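Local coordinates for protein CysE, serine acetyltransferase (Brucella abortus, PDB 4HZD) that catalyses the transfer of an acetyl group from acetyl-coenzyme A to L-serine, giving O-acetylserine for cysteine biosynthesis, at residues V244-A247 / R252-G255; E61-P66 / D71-T76; E29-D34 / F40-I45; D17-S22 / V90-I95. All blocks are in the same frame, centred on the assembly; numbering follows the deposited sequence.

Contact 1. Residues V244-A247 / R252-G255; sequences VTVA and RIIG. With COA (coenzyme A), chain C.
I254 and A247 meet coenzyme A side by side on one face of a short antiparallel hairpin. The I254 CD1 methyl lies 3.2 Å from O3A, the bridging oxygen of the cofactor's pyrophosphate, and A247 CB sits 3.5 Å from the adenine atom C4A. T245 adds a weak hydrogen bond from OG1 to the phosphate oxygen O5A, 3.4 Å long. Between these residues the apolar parts close up: T245 CG2 touches I254 CD1 at 3.6 Å, while I254 CG2 packs on A247 CB. With CG1 of I254 between the backbone N and the carbonyl carbon (chi1 56°), the CG1-CD1 arm runs past the T245 carbonyl to the pyrophosphate, while CG2 lies by the ribose oxygen O4B. Behind this surface the backbone is stitched together. T245 O takes an almost straight bond from I254 N (2.7 Å, 177°) and a weak one from G255 N, whereas A247 and R252 form a reciprocal pair. On the other face V246 CG1 rests against I253 CG1; V244 CB packs on I253 CG2. Strand 244-247 in turn bonds to K229 and A231 of the coil before it, and K197 of the second subunit also binds the cofactor. I254 and G255 both opposing T245 make a classic beta bulge, set in the hairpin that ends the left-handed beta-helix at its coenzyme A site.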
loop_
_atom_site.group_PDB
_atom_site.type_symbol
_atom_site.label_atom_id
_atom_site.label_comp_id
_atom_site.label_asym_id
_atom_site.label_seq_id
_atom_site.Cartn_x
_atom_site.Cartn_y
_atom_site.Cartn_z
ATOM N N VAL A 244 34.790 -19.635 30.539
ATOM C CA VAL A 244 33.967 -20.721 31.102
ATOM C C VAL A 244 32.615 -20.921 30.380
ATOM O O VAL A 244 32.114 -20.003 29.698
ATOM C CB VAL A 244 33.708 -20.526 32.627
ATOM C CG1 VAL A 244 35.026 -20.490 33.401
ATOM C CG2 VAL A 244 32.929 -19.251 32.900
ATOM N N THR A 245 32.028 -22.108 30.520
ATOM C CA THR A 245 30.623 -22.283 30.155
ATOM C C THR A 245 29.763 -22.289 31.400
ATOM O O THR A 245 30.115 -22.945 32.385
ATOM C CB THR A 245 30.366 -23.542 29.324
ATOM O OG1 THR A 245 31.276 -23.578 28.223
ATOM C CG2 THR A 245 28.936 -23.546 28.793
ATOM N N VAL A 246 28.664 -21.523 31.372
ATOM C CA VAL A 246 27.655 -21.583 32.428
ATOM C C VAL A 246 26.341 -22.137 31.925
ATOM O O VAL A 246 25.963 -21.959 30.761
ATOM C CB VAL A 246 27.452 -20.233 33.197
ATOM C CG1 VAL A 246 28.796 -19.600 33.491
ATOM C CG2 VAL A 246 26.603 -19.236 32.418
ATOM N N ALA A 247 25.648 -22.833 32.805
ATOM C CA ALA A 247 24.307 -23.333 32.475
ATOM C C ALA A 247 23.474 -23.365 33.719
ATOM O O ALA A 247 24.017 -23.336 34.812
ATOM C CB ALA A 247 24.396 -24.709 31.831
ATOM N N ARG A 252 25.390 -21.704 36.697
ATOM C CA ARG A 252 26.588 -22.128 37.428
ATOM C C ARG A 252 27.596 -22.529 36.397
ATOM O O ARG A 252 27.216 -23.021 35.322
ATOM C CB ARG A 252 26.291 -23.372 38.256
ATOM C CG ARG A 252 25.146 -23.249 39.215
ATOM C CD ARG A 252 25.552 -22.428 40.422
ATOM N NE ARG A 252 24.496 -22.524 41.418
ATOM C CZ ARG A 252 24.103 -21.524 42.192
ATOM N NH1 ARG A 252 24.667 -20.336 42.081
ATOM N NH2 ARG A 252 23.119 -21.712 43.048
ATOM N N ILE A 253 28.875 -22.350 36.725
ATOM C CA ILE A 253 29.958 -22.784 35.842
ATOM C C ILE A 253 29.895 -24.294 35.669
ATOM O O ILE A 253 29.821 -25.041 36.648
ATOM C CB ILE A 253 31.344 -22.323 36.340
ATOM C CG1 ILE A 253 31.402 -20.795 36.321
ATOM C CG2 ILE A 253 32.440 -22.912 35.458
ATOM C CD1 ILE A 253 32.408 -20.191 37.269
ATOM N N ILE A 254 29.875 -24.741 34.426
ATOM C CA ILE A 254 29.768 -26.164 34.143
ATOM C C ILE A 254 31.036 -26.633 33.454
ATOM O O ILE A 254 31.182 -27.818 33.183
ATOM C CB ILE A 254 28.506 -26.552 33.300
ATOM C CG1 ILE A 254 28.437 -25.776 31.977
ATOM C CG2 ILE A 254 27.203 -26.343 34.061
ATOM C CD1 ILE A 254 28.926 -26.585 30.810
ATOM N N GLY A 255 31.950 -25.713 33.169
ATOM C CA GLY A 255 33.178 -26.088 32.511
ATOM C C GLY A 255 34.014 -24.947 31.986
ATOM O O GLY A 255 33.708 -23.777 32.190
HETATM N N1A COA C . 21.013 -26.271 30.699
HETATM C C2A COA C . 21.328 -26.959 31.819
HETATM N N3A COA C . 22.430 -27.732 31.927
HETATM C C4A COA C . 23.286 -27.875 30.875
HETATM C C5A COA C . 23.005 -27.170 29.613
HETATM C C6A COA C . 21.778 -26.326 29.580
HETATM N N6A COA C . 21.423 -25.628 28.469
HETATM N N7A COA C . 24.012 -27.495 28.770
HETATM C C8A COA C . 24.863 -28.328 29.429
HETATM N N9A COA C . 24.421 -28.551 30.682
HETATM C C1B COA C . 25.037 -29.403 31.734
HETATM C C2B COA C . 24.926 -30.886 31.410
HETATM O O2B COA C . 23.656 -31.409 31.805
HETATM C C3B COA C . 26.071 -31.471 32.213
HETATM O O3B COA C . 25.641 -31.774 33.556
HETATM P P3B COA C . 26.043 -33.151 34.319
HETATM O O7A COA C . 27.547 -33.208 34.117
HETATM O O8A COA C . 25.261 -34.237 33.610
HETATM O O9A COA C . 25.590 -32.950 35.754
HETATM C C4B COA C . 27.122 -30.355 32.215
HETATM O O4B COA C . 26.430 -29.133 31.919
HETATM C C5B COA C . 28.213 -30.572 31.168
HETATM O O5B COA C . 27.626 -30.571 29.863
HETATM P P1A COA C . 28.497 -30.395 28.514
HETATM O O1A COA C . 27.550 -30.600 27.350
HETATM O O2A COA C . 29.743 -31.251 28.636
HETATM O O3A COA C . 28.942 -28.834 28.594
HETATM P P2A COA C . 29.269 -27.897 27.312
HETATM O O4A COA C . 29.886 -28.768 26.245
HETATM O O5A COA C . 30.017 -26.667 27.783
HETATM O O6A COA C . 27.795 -27.432 26.814
HETATM C CBP COA C . 26.560 -25.532 25.806
HETATM C CCP COA C . 27.581 -26.660 25.621
HETATM C CDP COA C . 26.140 -25.446 27.266
HETATM C CEP COA C . 27.255 -24.228 25.402
HETATM C CAP COA C . 25.334 -25.829 24.898
HETATM O OAP COA C . 24.754 -27.125 25.171
HETATM C C9P COA C . 24.225 -24.793 24.945
HETATM O O9P COA C . 23.190 -24.995 25.578
HETATM N N8P COA C . 24.457 -23.675 24.254
HETATM C C7P COA C . 23.440 -22.950 23.524
HETATM C C6P COA C . 23.260 -23.450 22.093
HETATM C C5P COA C . 21.949 -22.932 21.540
HETATM O O5P COA C . 21.304 -22.098 22.160
HETATM N N4P COA C . 21.581 -23.452 20.355
HETATM C C3P COA C . 20.297 -23.268 19.697
HETATM C C2P COA C . 20.382 -23.620 18.214
HETATM S S1P COA C . 18.948 -22.931 17.357
#

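Contact 2. Residues E61-P66 / D71-T76; sequences ERLGHP and DILRQT. With MG (magnesium ion), chain E.
The turn between the consecutive helices 51-63 and 70-83 brings E61-P66 and D71-T76 together, with a magnesium ion and ordered water beside it. At its apolar centre the L73 CD1 methyl presses on L63 CB at 3.4 Å, tighter than usual van der Waals contact, and lies near the backbone N of G64, where the first helix ends. The polar side is bridged by solvent: E61 OE2 and R74 NH1 stand 4.4 Å apart, and two waters each accept from R74 NH1, one weakly, and donate to E61 OE2. R74 NH2 also makes a salt bridge to D71 OD1 (2.7 Å); OD1 lies in the guanidinium plane, and the nitrogen meets it on the anti side, tilted 28° out of the carboxylate plane. The other oxygen, D71 OD2, binds the magnesium at 2.4 Å. The weakly bonded water is a more distant metal ligand, so it links ion and arginine only weakly. Helix 136-149 covers the turn through F138 against L73, T123 of helix 116-132 packs on L63, and Q75 bonds to A43 and N47 of the third subunit.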
loop_
_atom_site.group_PDB
_atom_site.type_symbol
_atom_site.label_atom_id
_atom_site.label_comp_id
_atom_site.label_asym_id
_atom_site.label_seq_id
_atom_site.Cartn_x
_atom_site.Cartn_y
_atom_site.Cartn_z
ATOM N N GLU A 61 13.096 -1.005 3.257
ATOM C CA GLU A 61 11.885 -1.638 2.698
ATOM C C GLU A 61 11.203 -2.516 3.730
ATOM O O GLU A 61 9.977 -2.574 3.781
ATOM C CB GLU A 61 12.186 -2.498 1.440
ATOM C CG GLU A 61 12.559 -1.699 0.172
ATOM C CD GLU A 61 11.543 -0.634 -0.194
ATOM O OE1 GLU A 61 10.388 -0.993 -0.467
ATOM O OE2 GLU A 61 11.874 0.574 -0.156
ATOM N N ARG A 62 11.991 -3.207 4.553
ATOM C CA ARG A 62 11.404 -4.027 5.616
ATOM C C ARG A 62 10.719 -3.162 6.685
ATOM O O ARG A 62 9.629 -3.491 7.158
ATOM C CB ARG A 62 12.466 -4.964 6.223
ATOM C CG ARG A 62 13.110 -5.910 5.191
ATOM C CD ARG A 62 13.757 -7.096 5.923
ATOM N NE ARG A 62 12.706 -8.049 6.260
ATOM C CZ ARG A 62 12.867 -9.215 6.903
ATOM N NH1 ARG A 62 14.046 -9.591 7.383
ATOM N NH2 ARG A 62 11.819 -10.005 7.076
ATOM N N LEU A 63 11.329 -2.035 7.022
ATOM C CA LEU A 63 10.789 -1.168 8.099
ATOM C C LEU A 63 9.757 -0.179 7.574
ATOM O O LEU A 63 8.942 0.350 8.351
ATOM C CB LEU A 63 11.953 -0.390 8.772
ATOM C CG LEU A 63 13.080 -1.223 9.393
ATOM C CD1 LEU A 63 14.261 -0.338 9.747
ATOM C CD2 LEU A 63 12.543 -1.985 10.601
ATOM N N GLY A 64 9.810 0.122 6.279
ATOM C CA GLY A 64 8.822 1.055 5.685
ATOM C C GLY A 64 7.361 0.794 6.060
ATOM O O GLY A 64 6.944 -0.358 6.121
ATOM N N HIS A 65 6.602 1.869 6.309
ATOM C CA HIS A 65 5.182 1.829 6.714
ATOM C C HIS A 65 4.502 3.127 6.298
ATOM O O HIS A 65 5.169 4.145 6.203
ATOM C CB HIS A 65 5.114 1.719 8.226
ATOM C CG HIS A 65 3.745 1.396 8.745
ATOM N ND1 HIS A 65 2.859 2.346 9.042
ATOM C CD2 HIS A 65 3.119 0.176 8.989
ATOM C CE1 HIS A 65 1.703 1.783 9.438
ATOM N NE2 HIS A 65 1.866 0.453 9.429
ATOM N N PRO A 66 3.162 3.125 6.066
ATOM C CA PRO A 66 2.535 4.421 5.787
ATOM C C PRO A 66 2.942 5.505 6.819
ATOM O O PRO A 66 3.034 6.688 6.474
ATOM C CB PRO A 66 1.014 4.118 5.807
ATOM C CG PRO A 66 0.871 2.626 5.971
ATOM C CD PRO A 66 2.233 1.990 5.870
ATOM N N ASP A 71 11.415 5.416 2.008
ATOM C CA ASP A 71 12.282 6.479 1.505
ATOM C C ASP A 71 12.907 7.355 2.567
ATOM O O ASP A 71 14.102 7.679 2.506
ATOM C CB ASP A 71 11.500 7.376 0.505
ATOM C CG ASP A 71 10.973 6.570 -0.636
ATOM O OD1 ASP A 71 11.697 6.444 -1.666
ATOM O OD2 ASP A 71 9.879 5.992 -0.453
ATOM N N ILE A 72 12.095 7.805 3.511
ATOM C CA ILE A 72 12.595 8.603 4.616
ATOM C C ILE A 72 13.614 7.814 5.411
ATOM O O ILE A 72 14.693 8.341 5.765
ATOM C CB ILE A 72 11.445 9.086 5.541
ATOM C CG1 ILE A 72 10.609 10.151 4.774
ATOM C CG2 ILE A 72 12.015 9.636 6.851
ATOM C CD1 ILE A 72 9.162 10.287 5.257
ATOM N N LEU A 73 13.308 6.539 5.646
ATOM C CA LEU A 73 14.266 5.662 6.359
ATOM C C LEU A 73 15.571 5.508 5.561
ATOM O O LEU A 73 16.646 5.595 6.131
ATOM C CB LEU A 73 13.651 4.298 6.679
ATOM C CG LEU A 73 12.382 4.287 7.529
ATOM C CD1 LEU A 73 11.903 2.859 7.802
ATOM C CD2 LEU A 73 12.727 4.978 8.831
ATOM N N ARG A 74 15.473 5.263 4.256
ATOM C CA ARG A 74 16.665 5.093 3.414
ATOM C C ARG A 74 17.533 6.365 3.335
ATOM O O ARG A 74 18.774 6.275 3.392
ATOM C CB ARG A 74 16.267 4.615 2.021
ATOM C CG ARG A 74 17.409 4.359 1.043
ATOM C CD ARG A 74 16.900 4.086 -0.383
ATOM N NE ARG A 74 16.197 5.255 -0.924
ATOM C CZ ARG A 74 14.875 5.378 -1.078
ATOM N NH1 ARG A 74 14.046 4.374 -0.784
ATOM N NH2 ARG A 74 14.379 6.520 -1.568
ATOM N N GLN A 75 16.888 7.525 3.191
ATOM C CA GLN A 75 17.564 8.820 3.194
ATOM C C GLN A 75 18.267 9.103 4.540
ATOM O O GLN A 75 19.355 9.696 4.570
ATOM C CB GLN A 75 16.570 9.962 2.872
ATOM C CG GLN A 75 15.927 9.910 1.479
ATOM C CD GLN A 75 14.719 10.844 1.341
ATOM O OE1 GLN A 75 14.210 11.395 2.323
ATOM N NE2 GLN A 75 14.273 11.052 0.096
ATOM N N THR A 76 17.616 8.712 5.645
ATOM C CA THR A 76 18.197 8.838 6.975
ATOM C C THR A 76 19.410 7.886 7.159
ATOM O O THR A 76 20.476 8.334 7.575
ATOM C CB THR A 76 17.098 8.681 8.064
ATOM O OG1 THR A 76 16.020 9.544 7.704
ATOM C CG2 THR A 76 17.631 9.059 9.445
HETATM MG MG MG E . 9.032 4.005 -1.457
HETATM O O HOH W 1 11.390 2.971 -1.112
HETATM O O HOH W 2 14.356 1.701 0.109
HETATM O O HOH W 3 8.751 2.600 -2.973
#

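Contact 3. Residues E29-D34 / F40-I45; sequences EATRND and FLYATI
L41 and T31 carry the close packing of an antiparallel helical hairpin in the N-terminal helical domain, where the short segments run 163° apart with their axes 10.2 Å from each other at closest approach. L41 spans the gap between the helices. Its CD1 methyl touches A30 CB at 3.7 Å and T31 OG1 at 3.3 Å, the leucine and threonine side chains sliding past each other in opposite directions. T31 OG1 stands beside its own backbone N (chi1 -63°) and bonds to the A27 carbonyl of its own helix, and the L41 carbons lie against it by van der Waals contact. L113 of helix 109-113 also packs on L41. The looser side is formed by Y42, which is partly exposed and crosses T31 at about a right angle. P35 of the fifth subunit packs on both of these residues, whereas E29, R32 and N33 on the outer side of the first helix are exposed. Just past the end of helix 18-33, D34 forms a salt bridge with R135 of the second subunit. The tyrosine meets the threonine with the edge of its ring: T31 CG2 lies near the plane of the Y42 ring, 3.7 Å from Y42 CE1.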
loop_
_atom_site.group_PDB
_atom_site.type_symbol
_atom_site.label_atom_id
_atom_site.label_comp_id
_atom_site.label_asym_id
_atom_site.label_seq_id
_atom_site.Cartn_x
_atom_site.Cartn_y
_atom_site.Cartn_z
ATOM N N GLU A 29 22.606 -14.828 -10.501
ATOM C CA GLU A 29 22.382 -16.235 -10.754
ATOM C C GLU A 29 20.999 -16.659 -10.252
ATOM O O GLU A 29 20.304 -17.444 -10.912
ATOM C CB GLU A 29 23.498 -17.053 -10.128
ATOM C CG GLU A 29 23.780 -18.337 -10.887
ATOM C CD GLU A 29 24.214 -18.113 -12.340
ATOM O OE1 GLU A 29 24.660 -16.995 -12.725
ATOM O OE2 GLU A 29 24.109 -19.086 -13.115
ATOM N N ALA A 30 20.603 -16.091 -9.107
ATOM C CA ALA A 30 19.303 -16.329 -8.502
ATOM C C ALA A 30 18.186 -15.877 -9.419
ATOM O O ALA A 30 17.151 -16.539 -9.510
ATOM C CB ALA A 30 19.198 -15.614 -7.149
ATOM N N THR A 31 18.392 -14.733 -10.088
ATOM C CA THR A 31 17.367 -14.159 -10.975
ATOM C C THR A 31 17.148 -14.992 -12.214
ATOM O O THR A 31 16.000 -15.225 -12.613
ATOM C CB THR A 31 17.672 -12.676 -11.328
ATOM O OG1 THR A 31 17.642 -11.926 -10.122
ATOM C CG2 THR A 31 16.581 -12.091 -12.262
ATOM N N ARG A 32 18.244 -15.454 -12.816
ATOM C CA ARG A 32 18.177 -16.335 -13.981
ATOM C C ARG A 32 17.392 -17.586 -13.669
ATOM O O ARG A 32 16.563 -18.024 -14.458
ATOM C CB ARG A 32 19.571 -16.755 -14.425
ATOM C CG ARG A 32 20.492 -15.611 -14.789
ATOM C CD ARG A 32 21.842 -16.089 -15.329
ATOM N NE ARG A 32 22.337 -14.963 -16.071
ATOM C CZ ARG A 32 22.367 -14.878 -17.397
ATOM N NH1 ARG A 32 22.056 -15.919 -18.152
ATOM N NH2 ARG A 32 22.758 -13.757 -17.954
ATOM N N ASN A 33 17.684 -18.164 -12.505
ATOM C CA ASN A 33 17.088 -19.415 -12.070
ATOM C C ASN A 33 15.610 -19.242 -11.651
ATOM O O ASN A 33 14.806 -20.169 -11.789
ATOM C CB ASN A 33 17.956 -19.984 -10.929
ATOM C CG ASN A 33 17.434 -21.297 -10.380
ATOM O OD1 ASN A 33 17.483 -22.329 -11.055
ATOM N ND2 ASN A 33 16.949 -21.271 -9.126
ATOM N N ASP A 34 15.240 -18.051 -11.166
ATOM C CA ASP A 34 13.856 -17.822 -10.677
ATOM C C ASP A 34 13.449 -16.376 -11.053
ATOM O O ASP A 34 13.455 -15.479 -10.190
ATOM C CB ASP A 34 13.801 -18.091 -9.128
ATOM C CG ASP A 34 12.396 -18.500 -8.609
ATOM O OD1 ASP A 34 11.404 -18.153 -9.269
ATOM O OD2 ASP A 34 12.281 -19.173 -7.532
ATOM N N PHE A 40 12.633 -8.014 -7.074
ATOM C CA PHE A 40 13.245 -8.001 -5.731
ATOM C C PHE A 40 14.768 -7.907 -5.765
ATOM O O PHE A 40 15.392 -7.064 -5.118
ATOM C CB PHE A 40 12.814 -9.282 -4.996
ATOM C CG PHE A 40 13.380 -9.418 -3.593
ATOM C CD1 PHE A 40 13.239 -8.392 -2.653
ATOM C CD2 PHE A 40 13.982 -10.620 -3.189
ATOM C CE1 PHE A 40 13.762 -8.560 -1.363
ATOM C CE2 PHE A 40 14.465 -10.796 -1.906
ATOM C CZ PHE A 40 14.338 -9.761 -0.983
ATOM N N LEU A 41 15.370 -8.789 -6.529
ATOM C CA LEU A 41 16.805 -8.899 -6.549
ATOM C C LEU A 41 17.488 -7.784 -7.315
ATOM O O LEU A 41 18.600 -7.405 -6.955
ATOM C CB LEU A 41 17.209 -10.259 -7.073
ATOM C CG LEU A 41 16.778 -11.444 -6.205
ATOM C CD1 LEU A 41 16.859 -12.723 -7.017
ATOM C CD2 LEU A 41 17.679 -11.519 -4.972
ATOM N N TYR A 42 16.847 -7.239 -8.360
ATOM C CA TYR A 42 17.442 -6.074 -9.047
ATOM C C TYR A 42 17.313 -4.801 -8.243
ATOM O O TYR A 42 18.257 -4.026 -8.144
ATOM C CB TYR A 42 16.838 -5.881 -10.463
ATOM C CG TYR A 42 17.642 -6.663 -11.500
ATOM C CD1 TYR A 42 17.626 -8.053 -11.490
ATOM C CD2 TYR A 42 18.447 -6.024 -12.429
ATOM C CE1 TYR A 42 18.363 -8.797 -12.374
ATOM C CE2 TYR A 42 19.192 -6.765 -13.360
ATOM C CZ TYR A 42 19.135 -8.145 -13.318
ATOM O OH TYR A 42 19.827 -8.948 -14.166
ATOM N N ALA A 43 16.128 -4.592 -7.648
ATOM C CA ALA A 43 15.887 -3.347 -6.904
ATOM C C ALA A 43 16.695 -3.342 -5.616
ATOM O O ALA A 43 17.094 -2.265 -5.114
ATOM C CB ALA A 43 14.417 -3.190 -6.599
ATOM N N THR A 44 16.934 -4.531 -5.054
ATOM C CA THR A 44 17.682 -4.535 -3.805
ATOM C C THR A 44 19.201 -4.724 -3.925
ATOM O O THR A 44 19.918 -4.207 -3.092
ATOM C CB THR A 44 17.021 -5.249 -2.565
ATOM O OG1 THR A 44 17.950 -6.058 -1.810
ATOM C CG2 THR A 44 15.641 -5.813 -2.782
ATOM N N ILE A 45 19.663 -5.467 -4.934
ATOM C CA ILE A 45 21.096 -5.695 -5.108
ATOM C C ILE A 45 21.590 -5.129 -6.452
ATOM O O ILE A 45 22.471 -4.281 -6.478
ATOM C CB ILE A 45 21.417 -7.211 -5.133
ATOM C CG1 ILE A 45 20.952 -7.936 -3.843
ATOM C CG2 ILE A 45 22.874 -7.462 -5.504
ATOM C CD1 ILE A 45 21.719 -7.586 -2.588
#

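Contact 4. Residues D17-S22 / V90-I95; sequences DPIWHS and VLRVDI
D17 and R92 form the ionic part of this contact, a side-on salt bridge between the N-cap residue of helix 18-33 and the middle of helix 87-101. R92 NE gives an almost straight bond to D17 OD1 (2.9 Å, 178°), and R92 NH2 one to D17 OD2 (2.8 Å). Both oxygens lie in or near the guanidinium plane, but the carboxylate is turned 36° against it: OD2 is met on its syn side, OD1 from above the carboxylate plane. The arginine spans the gap with its chain extended from CG to NE, while D17 turns its CG opposite the backbone nitrogen (chi1 -158°), which carries the carboxylate across. The apolar part belongs to I19. Its CD1 methyl reaches the R92 carbonyl, 3.6 Å from R92 O, and the base of that side chain, 4.0 Å from R92 CB; its other branch, CG2, slides past I95 CG2 at 3.9 Å. L51 of helix 51-63 packs against both I19 and R92, and F108 and V112 close round I95. R92 NH1 is taken by E52 and the S88 carbonyl, so all three guanidinium nitrogens have acceptors. Two carboxylates sharing one arginine should keep it charged and fix its rotation, tying the start of helix 18-33 to two other helices.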
loop_
_atom_site.group_PDB
_atom_site.type_symbol
_atom_site.label_atom_id
_atom_site.label_comp_id
_atom_site.label_asym_id
_atom_site.label_seq_id
_atom_site.Cartn_x
_atom_site.Cartn_y
_atom_site.Cartn_z
ATOM N N ASP A 17 36.845 -6.000 -2.587
ATOM C CA ASP A 17 35.536 -6.133 -1.946
ATOM C C ASP A 17 34.901 -7.472 -2.314
ATOM O O ASP A 17 33.834 -7.477 -2.939
ATOM C CB ASP A 17 34.614 -4.981 -2.405
ATOM C CG ASP A 17 33.459 -4.710 -1.438
ATOM O OD1 ASP A 17 33.235 -5.461 -0.478
ATOM O OD2 ASP A 17 32.744 -3.721 -1.655
ATOM N N PRO A 18 35.529 -8.609 -1.931
ATOM C CA PRO A 18 34.961 -9.883 -2.374
ATOM C C PRO A 18 33.543 -10.135 -1.861
ATOM O O PRO A 18 32.808 -10.913 -2.491
ATOM C CB PRO A 18 35.938 -10.939 -1.811
ATOM C CG PRO A 18 36.637 -10.237 -0.694
ATOM C CD PRO A 18 36.781 -8.820 -1.173
ATOM N N ILE A 19 33.159 -9.499 -0.745
ATOM C CA ILE A 19 31.815 -9.710 -0.182
ATOM C C ILE A 19 30.774 -9.147 -1.150
ATOM O O ILE A 19 29.859 -9.858 -1.530
ATOM C CB ILE A 19 31.637 -9.165 1.270
ATOM C CG1 ILE A 19 32.476 -9.971 2.290
ATOM C CG2 ILE A 19 30.159 -9.207 1.695
ATOM C CD1 ILE A 19 32.690 -9.271 3.651
ATOM N N TRP A 20 30.941 -7.892 -1.577
ATOM C CA TRP A 20 30.008 -7.267 -2.561
ATOM C C TRP A 20 29.980 -7.973 -3.888
ATOM O O TRP A 20 28.909 -8.148 -4.505
ATOM C CB TRP A 20 30.409 -5.820 -2.764
ATOM C CG TRP A 20 29.583 -4.994 -3.734
ATOM C CD1 TRP A 20 30.064 -4.104 -4.683
ATOM C CD2 TRP A 20 28.106 -4.924 -3.849
ATOM N NE1 TRP A 20 29.027 -3.481 -5.350
ATOM C CE2 TRP A 20 27.825 -3.932 -4.899
ATOM C CE3 TRP A 20 27.030 -5.559 -3.210
ATOM C CZ2 TRP A 20 26.523 -3.606 -5.271
ATOM C CZ3 TRP A 20 25.728 -5.217 -3.582
ATOM C CH2 TRP A 20 25.480 -4.280 -4.611
ATOM N N HIS A 21 31.153 -8.360 -4.385
ATOM C CA HIS A 21 31.190 -9.026 -5.688
ATOM C C HIS A 21 30.522 -10.365 -5.648
ATOM O O HIS A 21 29.795 -10.709 -6.585
ATOM C CB HIS A 21 32.617 -9.126 -6.261
ATOM C CG HIS A 21 33.252 -7.785 -6.518
ATOM N ND1 HIS A 21 34.444 -7.436 -5.991
ATOM C CD2 HIS A 21 32.794 -6.674 -7.239
ATOM C CE1 HIS A 21 34.745 -6.170 -6.369
ATOM N NE2 HIS A 21 33.736 -5.704 -7.123
ATOM N N SER A 22 30.740 -11.148 -4.592
ATOM C CA SER A 22 30.023 -12.433 -4.490
ATOM C C SER A 22 28.521 -12.214 -4.398
ATOM O O SER A 22 27.750 -12.968 -4.989
ATOM C CB SER A 22 30.451 -13.273 -3.283
ATOM O OG SER A 22 31.841 -13.261 -3.184
ATOM N N VAL A 90 32.049 -2.138 9.376
ATOM C CA VAL A 90 31.242 -2.800 10.412
ATOM C C VAL A 90 30.237 -3.760 9.754
ATOM O O VAL A 90 30.141 -4.930 10.157
ATOM C CB VAL A 90 30.523 -1.796 11.338
ATOM C CG1 VAL A 90 29.533 -2.489 12.259
ATOM C CG2 VAL A 90 31.511 -0.958 12.160
ATOM N N LEU A 91 29.523 -3.307 8.720
ATOM C CA LEU A 91 28.462 -4.160 8.135
ATOM C C LEU A 91 29.070 -5.404 7.440
ATOM O O LEU A 91 28.478 -6.482 7.436
ATOM C CB LEU A 91 27.534 -3.351 7.187
ATOM C CG LEU A 91 28.070 -2.887 5.836
ATOM C CD1 LEU A 91 28.004 -4.031 4.840
ATOM C CD2 LEU A 91 27.345 -1.648 5.301
ATOM N N ARG A 92 30.233 -5.225 6.829
ATOM C CA ARG A 92 31.017 -6.311 6.229
ATOM C C ARG A 92 31.530 -7.343 7.257
ATOM O O ARG A 92 31.503 -8.558 6.995
ATOM C CB ARG A 92 32.186 -5.740 5.387
ATOM C CG ARG A 92 31.797 -5.389 3.931
ATOM C CD ARG A 92 32.862 -4.528 3.236
ATOM N NE ARG A 92 32.431 -4.011 1.920
ATOM C CZ ARG A 92 31.673 -2.918 1.718
ATOM N NH1 ARG A 92 31.183 -2.208 2.732
ATOM N NH2 ARG A 92 31.377 -2.540 0.475
ATOM N N VAL A 93 31.998 -6.876 8.407
ATOM C CA VAL A 93 32.373 -7.813 9.484
ATOM C C VAL A 93 31.121 -8.534 10.048
ATOM O O VAL A 93 31.171 -9.732 10.356
ATOM C CB VAL A 93 33.255 -7.186 10.588
ATOM C CG1 VAL A 93 34.557 -6.677 9.986
ATOM C CG2 VAL A 93 32.565 -6.044 11.287
ATOM N N ASP A 94 29.996 -7.819 10.135
ATOM C CA ASP A 94 28.739 -8.438 10.592
ATOM C C ASP A 94 28.261 -9.514 9.616
ATOM O O ASP A 94 27.765 -10.570 10.027
ATOM C CB ASP A 94 27.640 -7.387 10.815
ATOM C CG ASP A 94 27.857 -6.535 12.047
ATOM O OD1 ASP A 94 28.719 -6.836 12.911
ATOM O OD2 ASP A 94 27.146 -5.523 12.174
ATOM N N ILE A 95 28.401 -9.241 8.316
ATOM C CA ILE A 95 28.085 -10.213 7.268
ATOM C C ILE A 95 29.032 -11.425 7.341
ATOM O O ILE A 95 28.592 -12.589 7.293
ATOM C CB ILE A 95 28.154 -9.560 5.859
ATOM C CG1 ILE A 95 26.980 -8.599 5.626
ATOM C CG2 ILE A 95 28.187 -10.626 4.758
ATOM C CD1 ILE A 95 27.112 -7.847 4.300
#

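Contact 1 stands apart, about 34 to 45 Å between centres from the other three, at the cofactor end of the beta-helix, where backbone bonds carry the join and T245, A247 and I254 face the cofactor. The others lie in the helical domain. Contacts 2 and 3 are buried, contacts 1 and 4 partly buried. Contacts 3 and 4 share helix 18-33 and touch through I45 and W20; contact 3, largely apolar, is nested in the loop that contact 4 closes with a salt bridge. Contact 2 is nested there too, following contact 3 in sequence, and mixes a leucine pair with water and metal. Other subunits reach contacts 2 and 3, whereas no other protein chain touches contacts 1 and 4.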